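Beta-ketoacyl synthase (Pseudomonas aeruginosa, PDB 4CW4) catalyses the condensation of acetyl-CoA with malonyl-ACP to acetoacetyl-ACP, the primer with which bacterial fatty acid synthesis begins. Local coordinates at residues D102-S113 with R154-L165; S185-Q193 with S231-G239. All blocks are in the same frame, centred on the assembly; numbering follows the deposited sequence.

Contact 1 (D102-S113 with R154-L165); sequences DAVHWHKVLELS and RCEFKVDSYRAL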
loop_
_atom_site.group_PDB
_atom_site.type_symbol
_atom_site.label_atom_id
_atom_site.label_comp_id
_atom_site.label_asym_id
_atom_site.label_seq_id
_atom_site.Cartn_x
_atom_site.Cartn_y
_atom_site.Cartn_z
ATOM N N ASP A 102 -1.546 16.241 26.771
ATOM C CA ASP A 102 -0.680 17.128 27.535
ATOM C C ASP A 102 0.535 16.413 28.147
ATOM O O ASP A 102 1.331 17.032 28.853
ATOM C CB ASP A 102 -1.488 17.797 28.644
ATOM C CG ASP A 102 -2.520 18.747 28.101
ATOM O OD1 ASP A 102 -2.130 19.648 27.315
ATOM O OD2 ASP A 102 -3.715 18.590 28.436
ATOM N N ALA A 103 0.688 15.121 27.876
ATOM C CA ALA A 103 1.781 14.366 28.487
ATOM C C ALA A 103 2.136 13.127 27.671
ATOM O O ALA A 103 1.792 11.986 28.037
ATOM C CB ALA A 103 1.438 13.986 29.921
ATOM N N VAL A 104 2.824 13.354 26.558
ATOM C CA VAL A 104 3.307 12.250 25.732
ATOM C C VAL A 104 4.781 12.040 26.008
ATOM O O VAL A 104 5.559 12.986 26.121
ATOM C CB VAL A 104 3.019 12.448 24.202
ATOM C CG1 VAL A 104 1.527 12.535 23.927
ATOM C CG2 VAL A 104 3.695 13.667 23.654
ATOM N N HIS A 105 5.157 10.778 26.112
ATOM C CA HIS A 105 6.518 10.391 26.414
ATOM C C HIS A 105 7.463 10.637 25.244
ATOM O O HIS A 105 7.115 10.417 24.077
ATOM C CB HIS A 105 6.570 8.909 26.798
ATOM C CG HIS A 105 7.962 8.385 26.986
ATOM N ND1 HIS A 105 8.668 7.777 25.970
ATOM C CD2 HIS A 105 8.772 8.369 28.072
ATOM C CE1 HIS A 105 9.864 7.429 26.414
ATOM N NE2 HIS A 105 9.945 7.765 27.690
ATOM N N TRP A 106 8.665 11.084 25.582
ATOM C CA TRP A 106 9.790 11.064 24.662
ATOM C C TRP A 106 11.074 10.979 25.473
ATOM O O TRP A 106 11.031 10.832 26.693
ATOM C CB TRP A 106 9.801 12.284 23.736
ATOM C CG TRP A 106 9.952 13.637 24.392
ATOM C CD1 TRP A 106 9.205 14.160 25.422
ATOM C CD2 TRP A 106 10.862 14.671 23.999
ATOM N NE1 TRP A 106 9.632 15.432 25.709
ATOM C CE2 TRP A 106 10.646 15.768 24.849
ATOM C CE3 TRP A 106 11.865 14.761 23.022
ATOM C CZ2 TRP A 106 11.383 16.945 24.750
ATOM C CZ3 TRP A 106 12.601 15.924 22.935
ATOM C CH2 TRP A 106 12.345 17.005 23.779
ATOM N N HIS A 107 12.214 11.057 24.794
ATOM C CA HIS A 107 13.513 11.127 25.472
ATOM C C HIS A 107 14.151 12.483 25.216
ATOM O O HIS A 107 14.261 12.881 24.066
ATOM C CB HIS A 107 14.489 10.076 24.927
ATOM C CG HIS A 107 14.128 8.663 25.234
ATOM N ND1 HIS A 107 14.440 7.626 24.380
ATOM C CD2 HIS A 107 13.507 8.098 26.298
ATOM C CE1 HIS A 107 14.006 6.491 24.894
ATOM N NE2 HIS A 107 13.449 6.746 26.064
ATOM N N LYS A 108 14.611 13.173 26.254
ATOM C CA LYS A 108 15.523 14.293 26.054
ATOM C C LYS A 108 16.942 13.775 26.070
ATOM O O LYS A 108 17.248 12.823 26.782
ATOM C CB LYS A 108 15.402 15.323 27.173
ATOM C CG LYS A 108 14.173 16.203 27.106
ATOM C CD LYS A 108 14.324 17.330 28.114
ATOM C CE LYS A 108 13.122 18.243 28.157
ATOM N NZ LYS A 108 13.370 19.358 29.106
ATOM N N VAL A 109 17.801 14.439 25.309
ATOM C CA VAL A 109 19.235 14.242 25.411
ATOM C C VAL A 109 19.724 15.050 26.613
ATOM O O VAL A 109 19.582 16.271 26.652
ATOM C CB VAL A 109 19.965 14.692 24.152
ATOM C CG1 VAL A 109 21.489 14.588 24.341
ATOM C CG2 VAL A 109 19.508 13.863 22.952
ATOM N N LEU A 110 20.284 14.349 27.587
ATOM C CA LEU A 110 20.841 14.977 28.773
ATOM C C LEU A 110 22.355 14.841 28.720
ATOM O O LEU A 110 22.900 13.738 28.837
ATOM C CB LEU A 110 20.270 14.308 30.022
ATOM C CG LEU A 110 20.833 14.751 31.369
ATOM C CD1 LEU A 110 20.588 16.229 31.618
ATOM C CD2 LEU A 110 20.218 13.926 32.478
ATOM N N GLU A 111 23.026 15.964 28.504
ATOM C CA GLU A 111 24.476 15.970 28.452
ATOM C C GLU A 111 25.025 16.113 29.855
ATOM O O GLU A 111 24.909 17.176 30.459
ATOM C CB GLU A 111 24.979 17.122 27.582
ATOM C CG GLU A 111 24.560 17.016 26.134
ATOM C CD GLU A 111 25.032 18.197 25.304
ATOM O OE1 GLU A 111 26.265 18.370 25.167
ATOM O OE2 GLU A 111 24.174 18.952 24.795
ATOM N N LEU A 112 25.615 15.043 30.371
ATOM C CA LEU A 112 26.236 15.085 31.689
ATOM C C LEU A 112 27.718 15.267 31.556
ATOM O O LEU A 112 28.378 14.531 30.837
ATOM C CB LEU A 112 25.948 13.814 32.471
ATOM C CG LEU A 112 24.472 13.599 32.777
ATOM C CD1 LEU A 112 24.323 12.565 33.868
ATOM C CD2 LEU A 112 23.795 14.908 33.159
ATOM N N SER A 113 28.223 16.272 32.261
ATOM C CA SER A 113 29.639 16.572 32.299
ATOM C C SER A 113 30.112 16.521 33.738
ATOM O O SER A 113 29.390 16.924 34.654
ATOM C CB SER A 113 29.911 17.969 31.729
ATOM O OG SER A 113 29.796 17.978 30.314
ATOM N N ARG A 154 32.189 14.753 29.192
ATOM C CA ARG A 154 30.789 14.963 28.837
ATOM C C ARG A 154 30.281 13.774 28.037
ATOM O O ARG A 154 30.957 13.281 27.147
ATOM C CB ARG A 154 30.595 16.233 27.998
ATOM C CG ARG A 154 29.123 16.542 27.707
ATOM C CD ARG A 154 28.953 17.660 26.696
ATOM N NE ARG A 154 29.589 18.914 27.096
ATOM C CZ ARG A 154 29.642 20.002 26.330
ATOM N NH1 ARG A 154 29.100 19.996 25.115
ATOM N NH2 ARG A 154 30.243 21.100 26.773
ATOM N N CYS A 155 29.082 13.313 28.344
ATOM C CA CYS A 155 28.455 12.335 27.484
ATOM C C CYS A 155 26.958 12.492 27.534
ATOM O O CYS A 155 26.424 13.247 28.343
ATOM C CB CYS A 155 28.860 10.927 27.863
ATOM S SG CYS A 155 28.336 10.477 29.472
ATOM N N GLU A 156 26.299 11.777 26.638
ATOM C CA GLU A 156 24.884 11.940 26.415
ATOM C C GLU A 156 24.119 10.749 26.934
ATOM O O GLU A 156 24.340 9.618 26.514
ATOM C CB GLU A 156 24.601 12.078 24.920
ATOM C CG GLU A 156 25.102 13.376 24.330
ATOM C CD GLU A 156 24.624 13.575 22.917
ATOM O OE1 GLU A 156 24.003 12.648 22.370
ATOM O OE2 GLU A 156 24.865 14.662 22.360
ATOM N N PHE A 157 23.225 11.015 27.860
ATOM C CA PHE A 157 22.214 10.058 28.253
ATOM C C PHE A 157 20.890 10.472 27.635
ATOM O O PHE A 157 20.692 11.635 27.297
ATOM C CB PHE A 157 22.081 10.028 29.772
ATOM C CG PHE A 157 23.269 9.441 30.442
ATOM C CD1 PHE A 157 23.467 8.089 30.417
ATOM C CD2 PHE A 157 24.218 10.237 31.058
ATOM C CE1 PHE A 157 24.574 7.514 31.004
ATOM C CE2 PHE A 157 25.309 9.667 31.644
ATOM C CZ PHE A 157 25.480 8.290 31.620
ATOM N N LYS A 158 19.999 9.508 27.489
ATOM C CA LYS A 158 18.613 9.817 27.155
ATOM C C LYS A 158 17.748 9.606 28.390
ATOM O O LYS A 158 17.864 8.587 29.070
ATOM C CB LYS A 158 18.114 8.960 26.003
ATOM C CG LYS A 158 18.341 9.581 24.584
ATOM C CD LYS A 158 19.771 10.068 24.329
ATOM C CE LYS A 158 20.776 8.921 24.182
ATOM N NZ LYS A 158 22.150 9.374 23.696
ATOM N N VAL A 159 16.913 10.596 28.700
ATOM C CA VAL A 159 16.049 10.533 29.883
ATOM C C VAL A 159 14.577 10.660 29.484
ATOM O O VAL A 159 14.233 11.417 28.583
ATOM C CB VAL A 159 16.429 11.635 30.918
ATOM C CG1 VAL A 159 17.804 11.415 31.454
ATOM C CG2 VAL A 159 16.318 13.035 30.323
ATOM N N ASP A 160 13.709 9.940 30.187
ATOM C CA ASP A 160 12.277 10.039 29.968
ATOM C C ASP A 160 11.803 11.438 30.283
ATOM O O ASP A 160 12.169 12.017 31.309
ATOM C CB ASP A 160 11.536 9.038 30.841
ATOM C CG ASP A 160 11.972 7.630 30.575
ATOM O OD1 ASP A 160 11.957 7.218 29.402
ATOM O OD2 ASP A 160 12.422 6.967 31.526
ATOM N N SER A 161 10.970 11.964 29.399
ATOM C CA SER A 161 10.364 13.268 29.597
ATOM C C SER A 161 8.976 13.273 28.954
ATOM O O SER A 161 8.647 12.377 28.187
ATOM C CB SER A 161 11.246 14.353 28.987
ATOM O OG SER A 161 10.905 15.645 29.476
ATOM N N TYR A 162 8.168 14.269 29.303
ATOM C CA TYR A 162 6.786 14.358 28.853
ATOM C C TYR A 162 6.492 15.718 28.267
ATOM O O TYR A 162 6.889 16.744 28.818
ATOM C CB TYR A 162 5.845 14.007 30.012
ATOM C CG TYR A 162 6.097 12.590 30.433
ATOM C CD1 TYR A 162 7.072 12.280 31.372
ATOM C CD2 TYR A 162 5.417 11.546 29.819
ATOM C CE1 TYR A 162 7.348 10.961 31.697
ATOM C CE2 TYR A 162 5.680 10.231 30.147
ATOM C CZ TYR A 162 6.642 9.943 31.084
ATOM O OH TYR A 162 6.901 8.623 31.408
ATOM N N ARG A 163 5.789 15.729 27.138
ATOM C CA ARG A 163 5.479 16.983 26.464
ATOM C C ARG A 163 4.025 17.034 26.042
ATOM O O ARG A 163 3.345 16.015 25.984
ATOM C CB ARG A 163 6.387 17.188 25.248
ATOM C CG ARG A 163 6.164 16.159 24.133
ATOM C CD ARG A 163 7.135 16.342 22.985
ATOM N NE ARG A 163 6.953 17.651 22.356
ATOM C CZ ARG A 163 6.067 17.923 21.403
ATOM N NH1 ARG A 163 5.279 16.974 20.917
ATOM N NH2 ARG A 163 5.976 19.157 20.933
ATOM N N ALA A 164 3.568 18.238 25.736
ATOM C CA ALA A 164 2.213 18.436 25.255
ATOM C C ALA A 164 2.219 18.491 23.733
ATOM O O ALA A 164 3.129 19.041 23.130
ATOM C CB ALA A 164 1.632 19.697 25.822
ATOM N N LEU A 165 1.203 17.890 23.129
ATOM C CA LEU A 165 0.978 18.025 21.691
ATOM C C LEU A 165 0.220 19.323 21.452
ATOM O O LEU A 165 -0.577 19.752 22.284
ATOM C CB LEU A 165 0.144 16.853 21.172
ATOM C CG LEU A 165 0.693 15.436 21.348
ATOM C CD1 LEU A 165 -0.340 14.405 20.926
ATOM C CD2 LEU A 165 1.954 15.255 20.521
HETATM O O HOH W 1 9.373 17.268 27.897
#
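Strands 104-112 and 155-163 run antiparallel, with 144° between their directions, and hydrogen-bonded pairs from Val104-Arg163 to Leu112-Cys155 join them; Ala103 and Val104 both face Arg163, a classic beta bulge. On the face carrying His105, His107 and Asp160, the His105 imidazole swings out with CG anti to its backbone N (chi1 174°), and NE2 donates an almost straight bond of 2.7 Å to Asp160 OD1. OD1 lies in the imidazole plane, but the ring nitrogen approaches from the anti side of the carboxylate and out of the carboxylate plane. The same ring turns an edge toward the face of Tyr162, an offset edge-to-face pair with centroids 5.7 Å apart. The salt bridge from Asp160 OD2 to Lys158 of the second subunit, with the His105 hydrogen bond, would probably favour the charged form.

On the other face the Trp106 indole is sandwiched: Arg163 CD sits 3.8 Å from the centroid of the five-membered ring in a CH-pi contact, and Lys108 CG lies over the opposite side. Water 1, in the indole plane, accepts a hydrogen bond from Trp106 NE1 and donates to Tyr162 O at 2.7 Å. Leu110 CD2 meets Val159 CG1 at 3.6 Å and Leu112 CD1 meets Phe157 CD2 at 3.7 Å. Near the far end Glu111 OE1 makes a salt bridge of 3.3 Å to Arg154 NH1, its hydrogen bond weak.

This two-stranded antiparallel ribbon reaches out from the ketosynthase body and, through Phe157, Lys158 and Val159, paired with an antiparallel strand of the second subunit, continues as a sheet across the dimer interface.

Contact 2 (S185-Q193 with S231-G239); sequences SRFHPRGLQ and SQLDDNGFG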
loop_
_atom_site.group_PDB
_atom_site.type_symbol
_atom_site.label_atom_id
_atom_site.label_comp_id
_atom_site.label_asym_id
_atom_site.label_seq_id
_atom_site.Cartn_x
_atom_site.Cartn_y
_atom_site.Cartn_z
ATOM N N SER A 185 -7.812 -11.203 20.338
ATOM C CA SER A 185 -7.067 -10.158 19.638
ATOM C C SER A 185 -5.631 -9.995 20.130
ATOM O O SER A 185 -4.967 -9.009 19.787
ATOM C CB SER A 185 -7.781 -8.840 19.838
ATOM O OG SER A 185 -7.843 -8.569 21.225
ATOM N N ARG A 186 -5.155 -10.948 20.924
ATOM C CA ARG A 186 -3.804 -10.868 21.482
ATOM C C ARG A 186 -2.755 -10.573 20.402
ATOM O O ARG A 186 -2.704 -11.224 19.356
ATOM C CB ARG A 186 -3.458 -12.156 22.240
ATOM C CG ARG A 186 -4.320 -12.400 23.467
ATOM C CD ARG A 186 -3.993 -13.740 24.126
ATOM N NE ARG A 186 -4.733 -13.948 25.373
ATOM C CZ ARG A 186 -6.036 -14.212 25.438
ATOM N NH1 ARG A 186 -6.762 -14.288 24.327
ATOM N NH2 ARG A 186 -6.618 -14.389 26.619
ATOM N N PHE A 187 -1.953 -9.554 20.688
ATOM C CA PHE A 187 -0.859 -9.077 19.846
ATOM C C PHE A 187 -1.243 -8.428 18.513
ATOM O O PHE A 187 -0.367 -8.080 17.722
ATOM C CB PHE A 187 0.177 -10.174 19.627
ATOM C CG PHE A 187 0.870 -10.598 20.883
ATOM C CD1 PHE A 187 1.712 -9.722 21.557
ATOM C CD2 PHE A 187 0.683 -11.864 21.393
ATOM C CE1 PHE A 187 2.357 -10.114 22.716
ATOM C CE2 PHE A 187 1.319 -12.262 22.548
ATOM C CZ PHE A 187 2.154 -11.388 23.212
ATOM N N HIS A 188 -2.526 -8.221 18.275
ATOM C CA HIS A 188 -2.942 -7.531 17.063
ATOM C C HIS A 188 -2.894 -6.014 17.221
ATOM O O HIS A 188 -3.451 -5.480 18.183
ATOM C CB HIS A 188 -4.368 -7.925 16.718
ATOM C CG HIS A 188 -4.521 -9.356 16.344
ATOM N ND1 HIS A 188 -5.753 -9.955 16.214
ATOM C CD2 HIS A 188 -3.601 -10.315 16.085
ATOM C CE1 HIS A 188 -5.586 -11.220 15.869
ATOM N NE2 HIS A 188 -4.289 -11.466 15.793
ATOM N N PRO A 189 -2.276 -5.308 16.260
ATOM C CA PRO A 189 -2.459 -3.856 16.214
ATOM C C PRO A 189 -3.934 -3.450 16.169
ATOM O O PRO A 189 -4.797 -4.199 15.649
ATOM C CB PRO A 189 -1.778 -3.454 14.911
ATOM C CG PRO A 189 -0.783 -4.516 14.652
ATOM C CD PRO A 189 -1.438 -5.776 15.144
ATOM N N ARG A 190 -4.221 -2.259 16.684
ATOM C CA ARG A 190 -5.598 -1.758 16.754
ATOM C C ARG A 190 -6.266 -1.741 15.377
ATOM O O ARG A 190 -7.435 -2.088 15.271
ATOM C CB ARG A 190 -5.615 -0.366 17.372
ATOM C CG ARG A 190 -7.014 0.223 17.537
ATOM C CD ARG A 190 -6.964 1.467 18.392
ATOM N NE ARG A 190 -8.265 2.114 18.518
ATOM C CZ ARG A 190 -9.198 1.757 19.393
ATOM N NH1 ARG A 190 -8.991 0.744 20.222
ATOM N NH2 ARG A 190 -10.345 2.413 19.440
ATOM N N GLY A 191 -5.523 -1.391 14.332
ATOM C CA GLY A 191 -6.102 -1.367 12.994
ATOM C C GLY A 191 -6.557 -2.738 12.521
ATOM O O GLY A 191 -7.500 -2.846 11.752
ATOM N N LEU A 192 -5.880 -3.789 12.980
ATOM C CA LEU A 192 -6.274 -5.135 12.613
ATOM C C LEU A 192 -7.489 -5.577 13.408
ATOM O O LEU A 192 -8.367 -6.221 12.853
ATOM C CB LEU A 192 -5.117 -6.118 12.751
ATOM C CG LEU A 192 -3.885 -5.788 11.900
ATOM C CD1 LEU A 192 -2.962 -7.009 11.812
ATOM C CD2 LEU A 192 -4.237 -5.267 10.494
ATOM N N GLN A 193 -7.542 -5.230 14.696
ATOM C CA GLN A 193 -8.731 -5.480 15.500
ATOM C C GLN A 193 -9.950 -4.826 14.850
ATOM O O GLN A 193 -11.000 -5.445 14.727
ATOM C CB GLN A 193 -8.545 -4.919 16.905
ATOM C CG GLN A 193 -7.359 -5.505 17.669
ATOM C CD GLN A 193 -7.105 -4.797 18.959
ATOM O OE1 GLN A 193 -7.852 -3.919 19.366
ATOM N NE2 GLN A 193 -6.060 -5.189 19.623
ATOM N N SER A 231 0.507 2.141 7.453
ATOM C CA SER A 231 0.881 0.860 8.076
ATOM C C SER A 231 0.324 0.897 9.504
ATOM O O SER A 231 -0.154 1.940 9.960
ATOM C CB SER A 231 2.401 0.612 8.089
ATOM O OG SER A 231 2.965 0.758 6.789
ATOM N N GLN A 232 0.357 -0.228 10.210
ATOM C CA GLN A 232 -0.075 -0.253 11.604
ATOM C C GLN A 232 1.112 0.199 12.445
ATOM O O GLN A 232 2.101 -0.527 12.567
ATOM C CB GLN A 232 -0.573 -1.641 12.024
ATOM C CG GLN A 232 -1.933 -2.046 11.404
ATOM C CD GLN A 232 -1.831 -2.325 9.917
ATOM O OE1 GLN A 232 -2.435 -1.631 9.098
ATOM N NE2 GLN A 232 -1.095 -3.358 9.567
ATOM N N LEU A 233 1.014 1.408 13.001
ATOM C CA LEU A 233 2.159 2.072 13.618
ATOM C C LEU A 233 2.145 1.972 15.134
ATOM O O LEU A 233 2.998 2.580 15.795
ATOM C CB LEU A 233 2.221 3.545 13.190
ATOM C CG LEU A 233 2.567 3.787 11.711
ATOM C CD1 LEU A 233 2.627 5.262 11.394
ATOM C CD2 LEU A 233 3.876 3.139 11.316
ATOM N N ASP A 234 1.217 1.200 15.691
ATOM C CA ASP A 234 1.205 1.012 17.141
ATOM C C ASP A 234 2.272 -0.001 17.600
ATOM O O ASP A 234 3.010 -0.551 16.778
ATOM C CB ASP A 234 -0.195 0.747 17.709
ATOM C CG ASP A 234 -1.068 -0.166 16.860
ATOM O OD1 ASP A 234 -0.869 -0.293 15.631
ATOM O OD2 ASP A 234 -2.033 -0.706 17.465
ATOM N N ASP A 235 2.362 -0.203 18.915
ATOM C CA ASP A 235 3.426 -1.014 19.506
ATOM C C ASP A 235 3.450 -2.433 18.926
ATOM O O ASP A 235 4.517 -2.996 18.706
ATOM C CB ASP A 235 3.276 -1.083 21.034
ATOM C CG ASP A 235 3.512 0.266 21.729
ATOM O OD1 ASP A 235 4.075 1.203 21.120
ATOM O OD2 ASP A 235 3.144 0.383 22.917
ATOM N N ASN A 236 2.280 -2.994 18.652
ATOM C CA ASN A 236 2.172 -4.363 18.147
ATOM C C ASN A 236 2.510 -4.508 16.669
ATOM O O ASN A 236 2.566 -5.625 16.159
ATOM C CB ASN A 236 0.759 -4.927 18.374
ATOM C CG ASN A 236 0.530 -5.356 19.790
ATOM O OD1 ASN A 236 1.471 -5.646 20.528
ATOM N ND2 ASN A 236 -0.724 -5.427 20.173
ATOM N N GLY A 237 2.701 -3.384 15.977
ATOM C CA GLY A 237 3.087 -3.388 14.575
ATOM C C GLY A 237 4.399 -2.659 14.356
ATOM O O GLY A 237 5.401 -2.910 15.075
ATOM N N PHE A 238 4.419 -1.765 13.365
ATOM C CA PHE A 238 5.657 -1.074 12.999
ATOM C C PHE A 238 6.136 -0.099 14.086
ATOM O O PHE A 238 7.294 0.321 14.061
ATOM C CB PHE A 238 5.543 -0.315 11.674
ATOM C CG PHE A 238 5.698 -1.164 10.425
ATOM C CD1 PHE A 238 5.764 -2.550 10.475
ATOM C CD2 PHE A 238 5.778 -0.549 9.189
ATOM C CE1 PHE A 238 5.899 -3.314 9.314
ATOM C CE2 PHE A 238 5.915 -1.311 8.024
ATOM C CZ PHE A 238 5.976 -2.692 8.090
ATOM N N GLY A 239 5.283 0.283 15.028
ATOM C CA GLY A 239 5.788 1.045 16.163
ATOM C C GLY A 239 6.813 0.225 16.928
ATOM O O GLY A 239 7.913 0.697 17.221
HETATM O O HOH W 2 2.340 -7.996 17.466
HETATM O O HOH W 3 -3.018 -0.067 14.079
#
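Arg190 N, the first amide of helix 190-204, meets the loop carboxylate of Asp234 at the N-terminal end of that helix, within the N-terminal half of the thiolase-type ketosynthase fold. Pro189 occupies the N-cap position and has no hydroxyl or carboxylate to cap with, but Asp234 reaches in from the other segment. Its OD2 takes the Arg190 N-H at 2.8 Å through the syn lone pair, in a bond of 173°. The carboxylate gets there with CG between its own backbone N and carbonyl carbon, chi1 40°, and its other oxygen, OD1, accepts a hydrogen bond from water 3, which itself accepts one from Gly191 N. One side chain thus serves two successive amides of the first turn, directly and through water, and the helix start would be expected to stabilise its negative charge.

The Pro189 ring lies against the loop: CB is 3.6 Å from Gln232 CB and 3.4 Å from Asp234 OD1, while CG approaches the carbonyl of Asn236. Gln232 bends at chi2 (70°), which brings its amide end to the methyl CD2 of Leu192, with NE2 3.8 Å away; the two side chains cross at about a right angle. That amide is bound elsewhere, NE2 to Phe260 O and Leu258 O and OE1 to Ser228 OG.

Farther along the loop Asn236 lays its CB 3.4 Å from Phe187 O. Its ND2 donates a weak bond of 3.4 Å to His188 O, and water 2 links the two backbones beside it, donating to both Phe187 O and Asn236 O, each at 2.7 Å.

The two contacts follow one another along the chain; their centres are about 26 Å apart and their nearest atoms about 9 Å, so they do not meet. Both sit on the same side of the chain's centre, but the centre of contact 1 stands about 35 Å from it, on a projecting ribbon, whereas that of contact 2 is about 16 Å away, in the ketosynthase body. Each touches the second subunit: the ribbon through paired strands, which form part of the dimer interface, and segment 231-239 through Ser231, Leu233 and Phe238, which take no part in the contact with 185-193. Neither contact lies at the probable catalytic residues Cys286, His439 and His477.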